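Local coordinates for protein archease (Thermotoga maritima, PDB 1J5U), which probably activates the tRNA-splicing ligase RtcB by promoting its guanylylation, and binds calcium, at residues N30-L35 against L119-D124; Y25-N30 against R40-E45. All blocks are in the same frame, centred on the assembly; numbering follows the deposited sequence.

Contact 1 (N30-L35 against L119-D124); sequences NSYEEL and LKFERD
The rings of Y32 and F121 meet at the edge of the tyrosine: CE2 and CZ of F121 come in near the plane of the Y32 ring, beside CD1 and CE1, with Y32 CE1 4.0 Å from F121 CZ. Around the F121 ring, Y32 and L35 both approach at a slant, the tyrosine at the CE2-CZ end and the leucine at the other rim, where L35 CD1 is 3.8 Å from F121 CE1. Y32 leaves the first turn of helix 32-47 with CG anti to its backbone nitrogen (chi1 173°), which carries the ring across to F121. The contact is wholly apolar and small, 123 Å² in all. With an alanine in place of F121, the tyrosine edge and the L35 methyl would probably lose their shared partner, leaving a gap between them. Polar bonds organise the helix start: S31 is the N-cap, its OG accepting from E34 N (3.2 Å), while E34 OE1 takes N30 N at 2.8 Å from above the carboxylate plane. F69 of helix 66-81 lies against Y32 and L35. L35 also touches L128 of strand 127-135, so this is helix-on-sheet packing, the capped end of helix 32-47 meeting F121 in an irregular part of the outermost strand 113-124.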
ATOM      1  N   ASN A  30       2.987  -0.526 -15.876  1.00 18.96           N
ATOM      2  CA  ASN A  30       3.960   0.036 -16.814  1.00 21.29           C
ATOM      3  C   ASN A  30       4.726   1.212 -16.213  1.00 20.73           C
ATOM      4  O   ASN A  30       5.574   1.795 -16.876  1.00 20.25           O
ATOM      5  CB  ASN A  30       3.258   0.507 -18.103  1.00 25.28           C
ATOM      6  CG  ASN A  30       2.633  -0.647 -18.900  1.00 31.01           C
ATOM      7  OD1 ASN A  30       1.493  -0.546 -19.374  1.00 35.26           O
ATOM      8  ND2 ASN A  30       3.382  -1.742 -19.061  1.00 32.70           N
ATOM      9  N   SER A  31       4.443   1.561 -14.965  1.00 18.90           N
ATOM     10  CA  SER A  31       5.108   2.719 -14.366  1.00 18.01           C
ATOM     11  C   SER A  31       5.004   2.682 -12.855  1.00 16.54           C
ATOM     12  O   SER A  31       4.225   1.914 -12.303  1.00 13.93           O
ATOM     13  CB  SER A  31       4.428   4.005 -14.845  1.00 18.28           C
ATOM     14  OG  SER A  31       3.152   4.123 -14.228  1.00 19.60           O
ATOM     15  N   TYR A  32       5.789   3.537 -12.219  1.00 13.81           N
ATOM     16  CA  TYR A  32       5.835   3.666 -10.770  1.00 17.03           C
ATOM     17  C   TYR A  32       4.463   4.048 -10.233  1.00 16.09           C
ATOM     18  O   TYR A  32       4.031   3.549  -9.205  1.00 15.60           O
ATOM     19  CB  TYR A  32       6.863   4.734 -10.385  1.00 16.46           C
ATOM     20  CG  TYR A  32       6.883   5.070  -8.914  1.00 16.87           C
ATOM     21  CD1 TYR A  32       7.505   4.227  -7.986  1.00 15.11           C
ATOM     22  CD2 TYR A  32       6.286   6.230  -8.453  1.00 15.62           C
ATOM     23  CE1 TYR A  32       7.528   4.544  -6.630  1.00 17.37           C
ATOM     24  CE2 TYR A  32       6.308   6.558  -7.100  1.00 17.52           C
ATOM     25  CZ  TYR A  32       6.926   5.709  -6.194  1.00 17.30           C
ATOM     26  OH  TYR A  32       6.927   6.044  -4.861  1.00 17.22           O
ATOM     27  N   GLU A  33       3.788   4.943 -10.941  1.00 14.79           N
ATOM     28  CA  GLU A  33       2.463   5.379 -10.535  1.00 14.52           C
ATOM     29  C   GLU A  33       1.476   4.207 -10.531  1.00 13.59           C
ATOM     30  O   GLU A  33       0.645   4.096  -9.626  1.00 12.13           O
ATOM     31  CB  GLU A  33       1.955   6.468 -11.479  1.00 17.04           C
ATOM     32  CG  GLU A  33       0.598   6.997 -11.094  1.00 20.02           C
ATOM     33  CD  GLU A  33       0.140   8.152 -11.982  1.00 23.44           C
ATOM     34  OE1 GLU A  33       0.955   8.649 -12.781  1.00 23.11           O
ATOM     35  OE2 GLU A  33      -1.032   8.560 -11.868  1.00 24.33           O
ATOM     36  N   GLU A  34       1.566   3.329 -11.530  1.00 13.28           N
ATOM     37  CA  GLU A  34       0.650   2.190 -11.592  1.00 13.86           C
ATOM     38  C   GLU A  34       0.946   1.175 -10.477  1.00 11.62           C
ATOM     39  O   GLU A  34       0.047   0.479 -10.031  1.00 12.70           O
ATOM     40  CB  GLU A  34       0.695   1.510 -12.967  1.00 14.14           C
ATOM     41  CG  GLU A  34       0.103   2.373 -14.073  1.00 18.35           C
ATOM     42  CD  GLU A  34      -0.117   1.598 -15.370  1.00 21.44           C
ATOM     43  OE1 GLU A  34       0.377   0.455 -15.511  1.00 20.57           O
ATOM     44  OE2 GLU A  34      -0.780   2.147 -16.257  1.00 25.23           O
ATOM     45  N   LEU A  35       2.197   1.088 -10.041  1.00 11.74           N
ATOM     46  CA  LEU A  35       2.500   0.196  -8.931  1.00 13.54           C
ATOM     47  C   LEU A  35       1.838   0.761  -7.681  1.00 12.37           C
ATOM     48  O   LEU A  35       1.341   0.007  -6.851  1.00 11.48           O
ATOM     49  CB  LEU A  35       4.004   0.060  -8.713  1.00 13.13           C
ATOM     50  CG  LEU A  35       4.727  -0.587  -9.904  1.00 15.86           C
ATOM     51  CD1 LEU A  35       6.154  -0.835  -9.518  1.00 15.66           C
ATOM     52  CD2 LEU A  35       4.048  -1.924 -10.284  1.00 15.32           C
ATOM     53  N   LEU A 119      10.998  -6.161  -1.427  1.00 18.43           N
ATOM     54  CA  LEU A 119      10.632  -4.953  -2.178  1.00 18.45           C
ATOM     55  C   LEU A 119      11.801  -4.613  -3.100  1.00 19.65           C
ATOM     56  O   LEU A 119      12.858  -4.202  -2.626  1.00 21.25           O
ATOM     57  CB  LEU A 119      10.379  -3.788  -1.211  1.00 19.04           C
ATOM     58  CG  LEU A 119       9.786  -2.511  -1.820  1.00 17.68           C
ATOM     59  CD1 LEU A 119       8.533  -2.872  -2.664  1.00 16.98           C
ATOM     60  CD2 LEU A 119       9.425  -1.531  -0.696  1.00 17.64           C
ATOM     61  N   LYS A 120      11.620  -4.811  -4.405  1.00 19.33           N
ATOM     62  CA  LYS A 120      12.661  -4.544  -5.405  1.00 21.51           C
ATOM     63  C   LYS A 120      12.015  -4.424  -6.786  1.00 21.19           C
ATOM     64  O   LYS A 120      11.479  -5.406  -7.311  1.00 18.72           O
ATOM     65  CB  LYS A 120      13.683  -5.698  -5.437  1.00 24.50           C
ATOM     66  CG  LYS A 120      14.801  -5.563  -6.466  1.00 27.43           C
ATOM     67  CD  LYS A 120      15.538  -6.909  -6.615  1.00 32.37           C
ATOM     68  CE  LYS A 120      16.852  -6.810  -7.412  1.00 35.95           C
ATOM     69  NZ  LYS A 120      16.660  -6.464  -8.863  1.00 39.17           N
ATOM     70  N   PHE A 121      12.054  -3.227  -7.372  1.00 20.74           N
ATOM     71  CA  PHE A 121      11.455  -3.027  -8.682  1.00 20.03           C
ATOM     72  C   PHE A 121      12.276  -3.747  -9.756  1.00 21.80           C
ATOM     73  O   PHE A 121      13.509  -3.654  -9.779  1.00 20.50           O
ATOM     74  CB  PHE A 121      11.372  -1.531  -9.027  1.00 21.43           C
ATOM     75  CG  PHE A 121      10.533  -0.717  -8.061  1.00 22.05           C
ATOM     76  CD1 PHE A 121       9.368  -1.240  -7.509  1.00 20.15           C
ATOM     77  CD2 PHE A 121      10.882   0.593  -7.754  1.00 20.50           C
ATOM     78  CE1 PHE A 121       8.568  -0.467  -6.672  1.00 19.81           C
ATOM     79  CE2 PHE A 121      10.083   1.364  -6.919  1.00 18.44           C
ATOM     80  CZ  PHE A 121       8.933   0.839  -6.380  1.00 18.27           C
ATOM     81  N   GLU A 122      11.592  -4.474 -10.632  1.00 21.98           N
ATOM     82  CA  GLU A 122      12.268  -5.183 -11.711  1.00 24.63           C
ATOM     83  C   GLU A 122      11.586  -4.797 -13.003  1.00 25.77           C
ATOM     84  O   GLU A 122      10.352  -4.784 -13.067  1.00 23.65           O
ATOM     85  CB  GLU A 122      12.154  -6.704 -11.555  1.00 27.12           C
ATOM     86  CG  GLU A 122      12.678  -7.266 -10.257  1.00 33.37           C
ATOM     87  CD  GLU A 122      12.639  -8.789 -10.237  1.00 38.16           C
ATOM     88  OE1 GLU A 122      11.708  -9.374 -10.847  1.00 40.23           O
ATOM     89  OE2 GLU A 122      13.530  -9.401  -9.603  1.00 39.39           O
ATOM     90  N   ARG A 123      12.394  -4.508 -14.022  1.00 25.31           N
ATOM     91  CA  ARG A 123      11.909  -4.134 -15.349  1.00 29.36           C
ATOM     92  C   ARG A 123      11.998  -5.317 -16.304  1.00 31.85           C
ATOM     93  O   ARG A 123      13.022  -6.009 -16.349  1.00 30.15           O
ATOM     94  CB  ARG A 123      12.745  -3.006 -15.944  1.00 29.99           C
ATOM     95  CG  ARG A 123      12.487  -1.645 -15.409  1.00 31.67           C
ATOM     96  CD  ARG A 123      13.379  -0.650 -16.173  1.00 35.34           C
ATOM     97  NE  ARG A 123      13.261  -0.829 -17.624  1.00 33.64           N
ATOM     98  CZ  ARG A 123      14.138  -0.372 -18.518  1.00 35.36           C
ATOM     99  NH1 ARG A 123      15.210   0.301 -18.124  1.00 34.48           N
ATOM    100  NH2 ARG A 123      13.954  -0.604 -19.813  1.00 34.42           N
ATOM    101  N   ASP A 124      10.934  -5.517 -17.079  1.00 32.39           N
ATOM    102  CA  ASP A 124      10.842  -6.608 -18.042  1.00 36.06           C
ATOM    103  C   ASP A 124      10.076  -6.037 -19.227  1.00 36.75           C
ATOM    104  O   ASP A 124       8.848  -6.073 -19.255  1.00 38.04           O
ATOM    105  CB  ASP A 124      10.063  -7.777 -17.434  1.00 37.91           C
ATOM    106  CG  ASP A 124      10.040  -9.000 -18.332  1.00 42.48           C
ATOM    107  OD1 ASP A 124      10.223  -8.852 -19.565  1.00 43.53           O
ATOM    108  OD2 ASP A 124       9.819 -10.112 -17.800  1.00 43.30           O
TER

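Contact 2 (Y25-N30 against R40-E45); sequences YEISGN and RNILLE
I42 presses two of its carbons onto one face of the Y25 ring. CG2 lies over the CE1-CZ side, 3.9 Å from the ring centroid and 24° off the normal, a CH-pi contact, while CD1 sits over the root of the ring, 3.4 Å from Y25 CG. That same CD1 also meets I27 CG2 at 3.6 Å, so the tip of one isoleucine fills the angle between two inward-facing residues of strand 23-29. The CG1 branch, anti to the carbonyl carbon (chi1 -69°), carries CD1 to I27 and to Y25 CG, while CG2, anti to the backbone nitrogen, lies over the ring. One turn along the helix, E45 brings OE2 to 4.1 Å from Y25 CE2, a peripheral contact at the exposed end of the interface. On the same helix, away from the strand, R40 NE and NH2 both donate to N41 OD1 from one face of its amide, NH2 at 3.0 Å. The axes of segments 25-29 and 40-45 approach to 10.9 Å, their N-to-C directions 138° apart. Backbone bonds from Y25 to V132 and from I27 to T130 tie the strand to its neighbour 127-135, and L43, pointing away from the strand, packs against W76 and I77 of helix 66-81.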
ATOM      1  N   TYR A  25       2.025  -9.997  -2.301  1.00 15.30           N
ATOM      2  CA  TYR A  25       1.448  -9.876  -3.626  1.00 15.37           C
ATOM      3  C   TYR A  25       2.549  -9.512  -4.588  1.00 14.89           C
ATOM      4  O   TYR A  25       3.571  -8.936  -4.201  1.00 15.34           O
ATOM      5  CB  TYR A  25       0.408  -8.749  -3.727  1.00 14.79           C
ATOM      6  CG  TYR A  25      -0.764  -8.851  -2.796  1.00 16.22           C
ATOM      7  CD1 TYR A  25      -0.608  -8.619  -1.441  1.00 18.89           C
ATOM      8  CD2 TYR A  25      -2.047  -9.165  -3.277  1.00 17.36           C
ATOM      9  CE1 TYR A  25      -1.676  -8.690  -0.583  1.00 21.01           C
ATOM     10  CE2 TYR A  25      -3.127  -9.240  -2.411  1.00 19.60           C
ATOM     11  CZ  TYR A  25      -2.926  -9.002  -1.063  1.00 19.62           C
ATOM     12  OH  TYR A  25      -3.963  -9.115  -0.154  1.00 25.43           O
ATOM     13  N   GLU A  26       2.328  -9.845  -5.851  1.00 14.21           N
ATOM     14  CA  GLU A  26       3.232  -9.441  -6.893  1.00 13.86           C
ATOM     15  C   GLU A  26       2.407  -8.371  -7.599  1.00 13.31           C
ATOM     16  O   GLU A  26       1.282  -8.642  -8.016  1.00 14.74           O
ATOM     17  CB  GLU A  26       3.517 -10.575  -7.866  1.00 15.87           C
ATOM     18  CG  GLU A  26       4.521 -10.198  -8.954  1.00 20.36           C
ATOM     19  CD  GLU A  26       5.941 -10.009  -8.413  1.00 24.38           C
ATOM     20  OE1 GLU A  26       6.266 -10.628  -7.366  1.00 25.97           O
ATOM     21  OE2 GLU A  26       6.735  -9.265  -9.040  1.00 24.78           O
ATOM     22  N   ILE A  27       2.932  -7.150  -7.692  1.00 13.70           N
ATOM     23  CA  ILE A  27       2.220  -6.090  -8.386  1.00 14.30           C
ATOM     24  C   ILE A  27       2.984  -5.762  -9.665  1.00 14.23           C
ATOM     25  O   ILE A  27       4.213  -5.855  -9.728  1.00 15.26           O
ATOM     26  CB  ILE A  27       2.050  -4.810  -7.517  1.00 13.62           C
ATOM     27  CG1 ILE A  27       3.414  -4.328  -6.997  1.00 13.84           C
ATOM     28  CG2 ILE A  27       1.073  -5.080  -6.387  1.00 13.18           C
ATOM     29  CD1 ILE A  27       3.351  -3.007  -6.236  1.00 13.14           C
ATOM     30  N   SER A  28       2.250  -5.410 -10.705  1.00 14.46           N
ATOM     31  CA  SER A  28       2.872  -5.119 -11.982  1.00 15.43           C
ATOM     32  C   SER A  28       2.125  -4.017 -12.678  1.00 15.75           C
ATOM     33  O   SER A  28       0.927  -3.845 -12.461  1.00 15.46           O
ATOM     34  CB  SER A  28       2.854  -6.372 -12.853  1.00 15.70           C
ATOM     35  OG  SER A  28       1.532  -6.868 -12.936  1.00 19.65           O
ATOM     36  N   GLY A  29       2.839  -3.277 -13.520  1.00 15.38           N
ATOM     37  CA  GLY A  29       2.232  -2.187 -14.259  1.00 15.77           C
ATOM     38  C   GLY A  29       3.281  -1.638 -15.211  1.00 18.88           C
ATOM     39  O   GLY A  29       4.364  -2.219 -15.351  1.00 18.44           O
ATOM     40  N   ASN A  30       2.987  -0.526 -15.876  1.00 18.96           N
ATOM     41  CA  ASN A  30       3.960   0.036 -16.814  1.00 21.29           C
ATOM     42  C   ASN A  30       4.726   1.212 -16.213  1.00 20.73           C
ATOM     43  O   ASN A  30       5.574   1.795 -16.876  1.00 20.25           O
ATOM     44  CB  ASN A  30       3.258   0.507 -18.103  1.00 25.28           C
ATOM     45  CG  ASN A  30       2.633  -0.647 -18.900  1.00 31.01           C
ATOM     46  OD1 ASN A  30       1.493  -0.546 -19.374  1.00 35.26           O
ATOM     47  ND2 ASN A  30       3.382  -1.742 -19.061  1.00 32.70           N
ATOM     48  N   ARG A  40      -2.540   0.650  -3.671  1.00 13.49           N
ATOM     49  CA  ARG A  40      -3.818   1.185  -3.224  1.00 14.71           C
ATOM     50  C   ARG A  40      -4.907   0.094  -3.335  1.00 15.54           C
ATOM     51  O   ARG A  40      -5.662  -0.140  -2.393  1.00 15.53           O
ATOM     52  CB  ARG A  40      -4.241   2.383  -4.091  1.00 14.62           C
ATOM     53  CG  ARG A  40      -5.703   2.823  -3.842  1.00 17.67           C
ATOM     54  CD  ARG A  40      -6.255   3.629  -5.042  1.00 19.55           C
ATOM     55  NE  ARG A  40      -6.317   2.767  -6.218  1.00 21.96           N
ATOM     56  CZ  ARG A  40      -6.352   3.196  -7.477  1.00 24.34           C
ATOM     57  NH1 ARG A  40      -6.346   4.503  -7.735  1.00 24.84           N
ATOM     58  NH2 ARG A  40      -6.330   2.320  -8.480  1.00 20.99           N
ATOM     59  N   ASN A  41      -5.009  -0.533  -4.506  1.00 13.70           N
ATOM     60  CA  ASN A  41      -6.006  -1.584  -4.707  1.00 15.09           C
ATOM     61  C   ASN A  41      -5.911  -2.672  -3.630  1.00 14.10           C
ATOM     62  O   ASN A  41      -6.927  -3.117  -3.111  1.00 16.90           O
ATOM     63  CB  ASN A  41      -5.851  -2.215  -6.106  1.00 14.19           C
ATOM     64  CG  ASN A  41      -6.226  -1.259  -7.217  1.00 15.05           C
ATOM     65  OD1 ASN A  41      -6.877  -0.243  -6.971  1.00 13.88           O
ATOM     66  ND2 ASN A  41      -5.829  -1.580  -8.452  1.00 14.52           N
ATOM     67  N   ILE A  42      -4.694  -3.085  -3.297  1.00 13.98           N
ATOM     68  CA  ILE A  42      -4.473  -4.112  -2.284  1.00 14.11           C
ATOM     69  C   ILE A  42      -5.014  -3.681  -0.916  1.00 15.87           C
ATOM     70  O   ILE A  42      -5.736  -4.445  -0.258  1.00 13.79           O
ATOM     71  CB  ILE A  42      -2.952  -4.455  -2.151  1.00 14.45           C
ATOM     72  CG1 ILE A  42      -2.461  -5.190  -3.416  1.00 12.29           C
ATOM     73  CG2 ILE A  42      -2.710  -5.318  -0.890  1.00 16.34           C
ATOM     74  CD1 ILE A  42      -0.959  -5.478  -3.427  1.00 12.43           C
ATOM     75  N   LEU A  43      -4.671  -2.455  -0.497  1.00 14.29           N
ATOM     76  CA  LEU A  43      -5.120  -1.919   0.786  1.00 15.81           C
ATOM     77  C   LEU A  43      -6.651  -1.900   0.922  1.00 16.93           C
ATOM     78  O   LEU A  43      -7.203  -2.338   1.944  1.00 19.84           O
ATOM     79  CB  LEU A  43      -4.543  -0.488   1.003  1.00 13.97           C
ATOM     80  CG  LEU A  43      -3.016  -0.368   1.175  1.00 14.41           C
ATOM     81  CD1 LEU A  43      -2.630   1.112   1.355  1.00 17.12           C
ATOM     82  CD2 LEU A  43      -2.551  -1.185   2.405  1.00 16.61           C
ATOM     83  N   LEU A  44      -7.337  -1.410  -0.104  1.00 18.16           N
ATOM     84  CA  LEU A  44      -8.804  -1.333  -0.111  1.00 18.77           C
ATOM     85  C   LEU A  44      -9.465  -2.720  -0.114  1.00 21.91           C
ATOM     86  O   LEU A  44     -10.438  -2.974   0.607  1.00 21.02           O
ATOM     87  CB  LEU A  44      -9.281  -0.582  -1.355  1.00 20.93           C
ATOM     88  CG  LEU A  44      -8.819   0.875  -1.456  1.00 23.08           C
ATOM     89  CD1 LEU A  44      -9.298   1.495  -2.765  1.00 22.47           C
ATOM     90  CD2 LEU A  44      -9.368   1.633  -0.268  1.00 22.78           C
ATOM     91  N   GLU A  45      -8.929  -3.600  -0.942  1.00 20.39           N
ATOM     92  CA  GLU A  45      -9.453  -4.954  -1.071  1.00 23.89           C
ATOM     93  C   GLU A  45      -9.188  -5.805   0.169  1.00 23.59           C
ATOM     94  O   GLU A  45     -10.101  -6.430   0.708  1.00 23.40           O
ATOM     95  CB  GLU A  45      -8.833  -5.613  -2.306  1.00 25.26           C
ATOM     96  CG  GLU A  45      -8.912  -7.138  -2.336  1.00 29.61           C
ATOM     97  CD  GLU A  45      -7.986  -7.722  -3.395  1.00 30.79           C
ATOM     98  OE1 GLU A  45      -8.121  -7.329  -4.570  1.00 30.48           O
ATOM     99  OE2 GLU A  45      -7.126  -8.562  -3.048  1.00 32.17           O
TER

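Contacts 1 and 2 lie 11 Å apart between centres; their ranges overlap at N30, and both use helix 32-47, whose first turn serves contact 1 and whose later turns serve contact 2. Together they set this helix against both outer strands of the three-stranded sheet, 113-124 and 23-29. The two touch directly: L35 CD2 packs 3.7 Å from G29 N, and L35 O lies 3.7 Å from I27 CD1. F69 of helix 66-81 joins them further, touching Y32, L35 and I27. Contact 2 lies nearer the calcium site, though not in it: the Y25 side chain is about 13 Å from the bound calcium and about 8 Å from the side chain of its ligand T136, whereas contact 1 is remote from that site.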